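Local coordinates for dual specificity protein phosphatase 14 (Homo sapiens, PDB 2WGP), which dephosphorylates phosphotyrosine, phosphoserine and phosphothreonine in proteins, inactivating the MAP kinases ERK, JNK and p38 and damping T-cell receptor signalling, at residues Ser32-Arg37 with His103-Val108; Thr53-Ala58 with Leu107-Ala112. All blocks are in the same frame, centred on the assembly; numbering follows the deposited sequence.

Contact 1: residues Ser32-Arg37 with His103-Val108; sequences SLFLGR and HGATLV
L33 reaches across to V108 on one face of a parallel pair of strands, its CD1 lying 3.7 Å from V108 CG2, and the two side chains cross at a slant. L33 CG stands anti to the backbone N (chi1 177°), a turn that carries the branched end closer to the partner strand than its CB alone would come. On the other face F34 and L107 meet, with F34 CB 3.9 Å from L107 CD1. Being flat, the phenyl ring can lie edge-on to the backbone, with T106 O near the ring plane and A105 CB also at the edge. L107 CD1 comes 3.7 Å from G36 N, where a residue without a side chain leaves it room. Four backbone hydrogen bonds stitch the strands in parallel register, the first three being T106 N to S32 O, F34 N to T106 O and V108 N to F34 O. The fourth, G36 N to V108 O, is longer, 3.1 Å, and more bent. S32 O is gripped twice, since a water also donates to it and lies 2.8 Å from T106 OG1, giving this buried threonine hydroxyl a polar partner. Branched and aliphatic, L33 and V108 fill the face turned to helices 89-101 and 116-129, while F34 packs on R50 and I52; strand 106-109 is the middle strand of the sheet, with 33-36 on one flank and 54-57 on the other.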
ATOM      1  N   SER A  32      38.892   7.286 -15.450  1.00 27.60           N
ATOM      2  CA  SER A  32      38.388   6.188 -16.257  1.00 27.83           C
ATOM      3  C   SER A  32      36.865   6.028 -16.210  1.00 26.61           C
ATOM      4  O   SER A  32      36.347   4.976 -16.597  1.00 26.04           O
ATOM      5  CB  SER A  32      39.040   4.904 -15.761  1.00 28.19           C
ATOM      6  OG  SER A  32      38.498   4.568 -14.501  1.00 30.59           O
ATOM      7  N   LEU A  33      36.157   7.059 -15.739  1.00 25.44           N
ATOM      8  CA  LEU A  33      34.700   6.964 -15.572  1.00 24.69           C
ATOM      9  C   LEU A  33      34.036   8.263 -15.953  1.00 24.66           C
ATOM     10  O   LEU A  33      34.371   9.340 -15.417  1.00 24.06           O
ATOM     11  CB  LEU A  33      34.296   6.564 -14.134  1.00 24.67           C
ATOM     12  CG  LEU A  33      32.797   6.492 -13.789  1.00 24.38           C
ATOM     13  CD1 LEU A  33      32.108   5.377 -14.564  1.00 24.07           C
ATOM     14  CD2 LEU A  33      32.552   6.319 -12.289  1.00 24.90           C
ATOM     15  N   PHE A  34      33.070   8.137 -16.866  1.00 24.23           N
ATOM     16  CA  PHE A  34      32.248   9.248 -17.274  1.00 24.72           C
ATOM     17  C   PHE A  34      30.781   8.875 -17.085  1.00 24.72           C
ATOM     18  O   PHE A  34      30.397   7.696 -17.187  1.00 24.89           O
ATOM     19  CB  PHE A  34      32.503   9.595 -18.734  1.00 24.18           C
ATOM     20  CG  PHE A  34      33.926   9.994 -19.016  1.00 24.95           C
ATOM     21  CD1 PHE A  34      34.269  11.349 -19.147  1.00 25.83           C
ATOM     22  CD2 PHE A  34      34.922   9.029 -19.158  1.00 25.54           C
ATOM     23  CE1 PHE A  34      35.590  11.724 -19.413  1.00 24.96           C
ATOM     24  CE2 PHE A  34      36.242   9.409 -19.401  1.00 25.95           C
ATOM     25  CZ  PHE A  34      36.565  10.757 -19.523  1.00 23.89           C
ATOM     26  N   LEU A  35      29.965   9.895 -16.841  1.00 25.44           N
ATOM     27  CA  LEU A  35      28.522   9.756 -16.689  1.00 26.37           C
ATOM     28  C   LEU A  35      27.837  10.614 -17.756  1.00 26.59           C
ATOM     29  O   LEU A  35      28.273  11.746 -18.038  1.00 25.37           O
ATOM     30  CB  LEU A  35      28.134  10.255 -15.300  1.00 29.03           C
ATOM     31  CG  LEU A  35      26.699  10.422 -14.836  1.00 28.53           C
ATOM     32  CD1 LEU A  35      26.662  10.838 -13.389  1.00 30.69           C
ATOM     33  CD2 LEU A  35      25.916  11.411 -15.701  1.00 34.98           C
ATOM     34  N   GLY A  36      26.758  10.102 -18.341  1.00 26.65           N
ATOM     35  CA  GLY A  36      26.071  10.852 -19.369  1.00 27.68           C
ATOM     36  C   GLY A  36      24.608  10.539 -19.622  1.00 27.48           C
ATOM     37  O   GLY A  36      24.047   9.566 -19.107  1.00 26.62           O
ATOM     38  N   ARG A  37      24.021  11.419 -20.431  1.00 28.86           N
ATOM     39  CA  ARG A  37      22.761  11.198 -21.125  1.00 28.87           C
ATOM     40  C   ARG A  37      22.932  10.268 -22.290  1.00 30.10           C
ATOM     41  O   ARG A  37      24.005  10.214 -22.907  1.00 29.05           O
ATOM     42  CB  ARG A  37      22.263  12.521 -21.724  1.00 29.46           C
ATOM     43  CG  ARG A  37      21.874  13.510 -20.726  1.00 29.11           C
ATOM     44  CD  ARG A  37      20.971  14.602 -21.284  1.00 27.27           C
ATOM     45  NE  ARG A  37      21.718  15.767 -21.762  1.00 26.30           N
ATOM     46  CZ  ARG A  37      21.827  16.161 -23.034  1.00 27.28           C
ATOM     47  NH1 ARG A  37      21.256  15.505 -24.020  1.00 27.78           N
ATOM     48  NH2 ARG A  37      22.524  17.249 -23.324  1.00 27.95           N
ATOM     49  N   HIS A 103      43.305  -0.268 -18.557  1.00 27.05           N
ATOM     50  CA  HIS A 103      43.715   1.024 -19.133  1.00 26.77           C
ATOM     51  C   HIS A 103      42.735   1.584 -20.168  1.00 26.01           C
ATOM     52  O   HIS A 103      43.123   2.256 -21.116  1.00 25.79           O
ATOM     53  CB  HIS A 103      45.141   0.925 -19.682  1.00 26.87           C
ATOM     54  CG  HIS A 103      46.051   0.127 -18.799  1.00 27.75           C
ATOM     55  ND1 HIS A 103      46.374   0.525 -17.517  1.00 28.08           N
ATOM     56  CD2 HIS A 103      46.626  -1.085 -18.973  1.00 29.26           C
ATOM     57  CE1 HIS A 103      47.135  -0.392 -16.953  1.00 28.85           C
ATOM     58  NE2 HIS A 103      47.314  -1.374 -17.819  1.00 29.35           N
ATOM     59  N   GLY A 104      41.453   1.317 -19.949  1.00 25.41           N
ATOM     60  CA  GLY A 104      40.406   1.902 -20.742  1.00 24.78           C
ATOM     61  C   GLY A 104      39.601   2.868 -19.888  1.00 24.07           C
ATOM     62  O   GLY A 104      40.038   3.324 -18.807  1.00 23.17           O
ATOM     63  N   ALA A 105      38.417   3.181 -20.373  1.00 22.67           N
ATOM     64  CA  ALA A 105      37.520   4.072 -19.649  1.00 23.06           C
ATOM     65  C   ALA A 105      36.069   3.732 -19.974  1.00 23.18           C
ATOM     66  O   ALA A 105      35.752   3.243 -21.054  1.00 23.00           O
ATOM     67  CB  ALA A 105      37.836   5.536 -19.977  1.00 22.32           C
ATOM     68  N   THR A 106      35.205   3.974 -18.999  1.00 23.09           N
ATOM     69  CA  THR A 106      33.809   3.603 -19.096  1.00 22.96           C
ATOM     70  C   THR A 106      32.903   4.833 -19.072  1.00 22.92           C
ATOM     71  O   THR A 106      33.087   5.744 -18.265  1.00 22.01           O
ATOM     72  CB  THR A 106      33.426   2.618 -17.942  1.00 22.90           C
ATOM     73  OG1 THR A 106      34.269   1.444 -18.005  1.00 21.79           O
ATOM     74  CG2 THR A 106      31.968   2.207 -18.041  1.00 22.35           C
ATOM     75  N   LEU A 107      31.911   4.834 -19.963  1.00 22.82           N
ATOM     76  CA  LEU A 107      30.785   5.724 -19.859  1.00 22.44           C
ATOM     77  C   LEU A 107      29.590   4.966 -19.314  1.00 22.09           C
ATOM     78  O   LEU A 107      29.157   3.955 -19.887  1.00 22.90           O
ATOM     79  CB  LEU A 107      30.427   6.331 -21.197  1.00 22.86           C
ATOM     80  CG  LEU A 107      29.111   7.112 -21.236  1.00 22.33           C
ATOM     81  CD1 LEU A 107      29.224   8.473 -20.484  1.00 20.69           C
ATOM     82  CD2 LEU A 107      28.714   7.301 -22.714  1.00 21.05           C
ATOM     83  N   VAL A 108      29.072   5.434 -18.189  1.00 21.93           N
ATOM     84  CA  VAL A 108      27.815   4.920 -17.668  1.00 21.73           C
ATOM     85  C   VAL A 108      26.776   5.961 -18.035  1.00 22.02           C
ATOM     86  O   VAL A 108      26.860   7.126 -17.574  1.00 22.17           O
ATOM     87  CB  VAL A 108      27.811   4.663 -16.143  1.00 21.50           C
ATOM     88  CG1 VAL A 108      26.442   4.072 -15.728  1.00 21.66           C
ATOM     89  CG2 VAL A 108      29.014   3.735 -15.698  1.00 22.18           C
TER
HETATM   90  O   HOH W   1      36.503   2.190 -16.473  1.00 22.75           O

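Contact 2: residues Thr53-Ala58 with Leu107-Ala112; sequences TCIVNA and LVHCAA. With PO4 (phosphate ion), chain C.
I55, V56 and N57 pair with L107, V108 and H109 as parallel neighbours in the central sheet of the protein-tyrosine phosphatase fold, leading into the phosphate-binding P-loop of the HCX5R signature: H109, then C110, which forms the phosphocysteine intermediate, and on to R116. Backbone hydrogen bonds come first: L107 N to C54 O, V56 N to L107 O, H109 N to V56 O and A58 N to H109 O. Beta-branched V56 suits a buried strand and sets its CB 4.1 Å from V108 CG2. N57 CA lies over one face of the H109 ring in a CH-pi contact, while I55 CG2 meets the edge 3.6 Å from H109 CD2. N57 OD1 comes 3.1 Å from H109 CE1, the amide plane 25° from the ring; ND2 donates hydrogen bonds to I62 O and N64 OD1, and OD1 is hydrogen-bonded to T59 OG1, fixing the amide. A111 N and A112 N donate to O2 of a phosphate, probably from the crystallisation liquor; V114 N, S115 N and R116 NE also donate to it. With chi1 at 83°, the H109 ring leans toward strand 54-57, and ND1 donates in the ring plane to C110 O, 2.9 Å away and almost straight at 175°.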
ATOM      1  N   THR A  53      36.253   3.208 -23.850  1.00 26.19           N
ATOM      2  CA  THR A  53      36.347   1.890 -24.469  1.00 25.56           C
ATOM      3  C   THR A  53      35.136   0.997 -24.145  1.00 25.59           C
ATOM      4  O   THR A  53      34.888   0.006 -24.837  1.00 25.01           O
ATOM      5  CB  THR A  53      37.633   1.176 -23.994  1.00 25.59           C
ATOM      6  OG1 THR A  53      37.629   1.096 -22.564  1.00 24.68           O
ATOM      7  CG2 THR A  53      38.877   1.939 -24.476  1.00 24.59           C
ATOM      8  N   CYS A  54      34.405   1.351 -23.082  1.00 25.37           N
ATOM      9  CA  CYS A  54      33.289   0.566 -22.601  1.00 25.46           C
ATOM     10  C   CYS A  54      32.105   1.465 -22.299  1.00 24.96           C
ATOM     11  O   CYS A  54      32.257   2.531 -21.660  1.00 24.83           O
ATOM     12  CB  CYS A  54      33.688  -0.183 -21.347  1.00 25.25           C
ATOM     13  SG  CYS A  54      32.390  -1.198 -20.619  1.00 28.73           S
ATOM     14  N   ILE A  55      30.942   1.069 -22.814  1.00 24.39           N
ATOM     15  CA  ILE A  55      29.683   1.779 -22.567  1.00 24.73           C
ATOM     16  C   ILE A  55      28.718   0.889 -21.771  1.00 24.58           C
ATOM     17  O   ILE A  55      28.311  -0.201 -22.228  1.00 24.68           O
ATOM     18  CB  ILE A  55      28.992   2.236 -23.887  1.00 24.29           C
ATOM     19  CG1 ILE A  55      29.920   3.139 -24.717  1.00 26.07           C
ATOM     20  CG2 ILE A  55      27.678   2.973 -23.596  1.00 25.04           C
ATOM     21  CD1 ILE A  55      29.347   3.517 -26.108  1.00 25.72           C
ATOM     22  N   VAL A  56      28.361   1.381 -20.581  1.00 25.15           N
ATOM     23  CA  VAL A  56      27.329   0.793 -19.735  1.00 24.85           C
ATOM     24  C   VAL A  56      26.033   1.564 -19.971  1.00 24.48           C
ATOM     25  O   VAL A  56      25.869   2.723 -19.556  1.00 24.20           O
ATOM     26  CB  VAL A  56      27.707   0.808 -18.230  1.00 24.94           C
ATOM     27  CG1 VAL A  56      26.603   0.205 -17.407  1.00 24.00           C
ATOM     28  CG2 VAL A  56      29.002   0.036 -17.972  1.00 24.15           C
ATOM     29  N   ASN A  57      25.123   0.901 -20.645  1.00 23.74           N
ATOM     30  CA  ASN A  57      23.809   1.450 -20.943  1.00 23.92           C
ATOM     31  C   ASN A  57      22.824   1.045 -19.835  1.00 24.16           C
ATOM     32  O   ASN A  57      22.267  -0.056 -19.870  1.00 25.03           O
ATOM     33  CB  ASN A  57      23.360   0.956 -22.320  1.00 24.09           C
ATOM     34  CG  ASN A  57      21.995   1.428 -22.689  1.00 24.38           C
ATOM     35  OD1 ASN A  57      21.364   2.172 -21.931  1.00 27.46           O
ATOM     36  ND2 ASN A  57      21.509   1.001 -23.850  1.00 24.55           N
ATOM     37  N   ALA A  58      22.650   1.934 -18.846  1.00 23.75           N
ATOM     38  CA  ALA A  58      21.747   1.695 -17.701  1.00 24.66           C
ATOM     39  C   ALA A  58      20.297   2.082 -17.992  1.00 24.74           C
ATOM     40  O   ALA A  58      19.662   2.817 -17.214  1.00 26.40           O
ATOM     41  CB  ALA A  58      22.263   2.407 -16.446  1.00 23.40           C
ATOM     42  N   LEU A 107      31.911   4.834 -19.963  1.00 22.82           N
ATOM     43  CA  LEU A 107      30.785   5.724 -19.859  1.00 22.44           C
ATOM     44  C   LEU A 107      29.590   4.966 -19.314  1.00 22.09           C
ATOM     45  O   LEU A 107      29.157   3.955 -19.887  1.00 22.90           O
ATOM     46  CB  LEU A 107      30.427   6.331 -21.197  1.00 22.86           C
ATOM     47  CG  LEU A 107      29.111   7.112 -21.236  1.00 22.33           C
ATOM     48  CD1 LEU A 107      29.224   8.473 -20.484  1.00 20.69           C
ATOM     49  CD2 LEU A 107      28.714   7.301 -22.714  1.00 21.05           C
ATOM     50  N   VAL A 108      29.072   5.434 -18.189  1.00 21.93           N
ATOM     51  CA  VAL A 108      27.815   4.920 -17.668  1.00 21.73           C
ATOM     52  C   VAL A 108      26.776   5.961 -18.035  1.00 22.02           C
ATOM     53  O   VAL A 108      26.860   7.126 -17.574  1.00 22.17           O
ATOM     54  CB  VAL A 108      27.811   4.663 -16.143  1.00 21.50           C
ATOM     55  CG1 VAL A 108      26.442   4.072 -15.728  1.00 21.66           C
ATOM     56  CG2 VAL A 108      29.014   3.735 -15.698  1.00 22.18           C
ATOM     57  N   HIS A 109      25.825   5.561 -18.886  1.00 22.03           N
ATOM     58  CA  HIS A 109      24.771   6.474 -19.335  1.00 22.21           C
ATOM     59  C   HIS A 109      23.393   5.937 -18.996  1.00 22.37           C
ATOM     60  O   HIS A 109      23.190   4.717 -18.832  1.00 23.24           O
ATOM     61  CB  HIS A 109      24.876   6.842 -20.836  1.00 22.29           C
ATOM     62  CG  HIS A 109      24.272   5.844 -21.788  1.00 24.77           C
ATOM     63  ND1 HIS A 109      22.911   5.772 -22.044  1.00 23.07           N
ATOM     64  CD2 HIS A 109      24.855   4.917 -22.587  1.00 24.90           C
ATOM     65  CE1 HIS A 109      22.692   4.819 -22.935  1.00 26.19           C
ATOM     66  NE2 HIS A 109      23.851   4.286 -23.281  1.00 24.84           N
ATOM     67  N   CYS A 110      22.447   6.853 -18.885  1.00 22.17           N
ATOM     68  CA  CYS A 110      21.032   6.494 -18.810  1.00 22.40           C
ATOM     69  C   CYS A 110      20.318   7.342 -19.868  1.00 23.15           C
ATOM     70  O   CYS A 110      20.854   7.503 -20.970  1.00 24.59           O
ATOM     71  CB  CYS A 110      20.524   6.677 -17.378  1.00 22.72           C
ATOM     72  SG  CYS A 110      20.971   8.213 -16.558  1.00 23.46           S
ATOM     73  N   ALA A 111      19.135   7.885 -19.570  1.00 23.55           N
ATOM     74  CA  ALA A 111      18.405   8.745 -20.502  1.00 22.95           C
ATOM     75  C   ALA A 111      18.758  10.204 -20.210  1.00 22.57           C
ATOM     76  O   ALA A 111      19.368  10.878 -21.028  1.00 21.99           O
ATOM     77  CB  ALA A 111      16.877   8.524 -20.385  1.00 22.30           C
ATOM     78  N   ALA A 112      18.469  10.623 -18.985  1.00 22.33           N
ATOM     79  CA  ALA A 112      18.629  12.005 -18.540  1.00 22.64           C
ATOM     80  C   ALA A 112      19.971  12.324 -17.894  1.00 22.21           C
ATOM     81  O   ALA A 112      20.282  13.480 -17.670  1.00 22.66           O
ATOM     82  CB  ALA A 112      17.459  12.375 -17.573  1.00 21.38           C
TER
HETATM   83  P   PO4 C 200      17.369   8.767 -15.670  1.00 19.16           P
HETATM   84  O1  PO4 C 200      17.564   7.501 -14.884  1.00 17.20           O
HETATM   85  O2  PO4 C 200      17.265   8.627 -17.163  1.00 17.27           O
HETATM   86  O3  PO4 C 200      18.561   9.691 -15.430  1.00 19.72           O
HETATM   87  O4  PO4 C 200      16.134   9.517 -15.170  1.00 19.98           O

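In the fold
Both contacts are buried and share strand 106-109, whose L107 and V108 serve each of them: contact 1 adds strand 33-36 on one side, contact 2 strand 54-57 on the other. The two meet where A105 O probably accepts hydrogen bonds from T53 N and C54 N, and where G36 O packs on H109 CB. Their chemistry changes along the shared strand. Contact 1 begins at its N-terminal end and is chiefly aliphatic and aromatic packing over a backbone ladder, with one water. Contact 2 overlaps it at L107 and V108 and runs on past the C-terminal end of the strand, where histidine, asparagine and loop amides take over and the chain reaches the catalytic cysteine and phosphate.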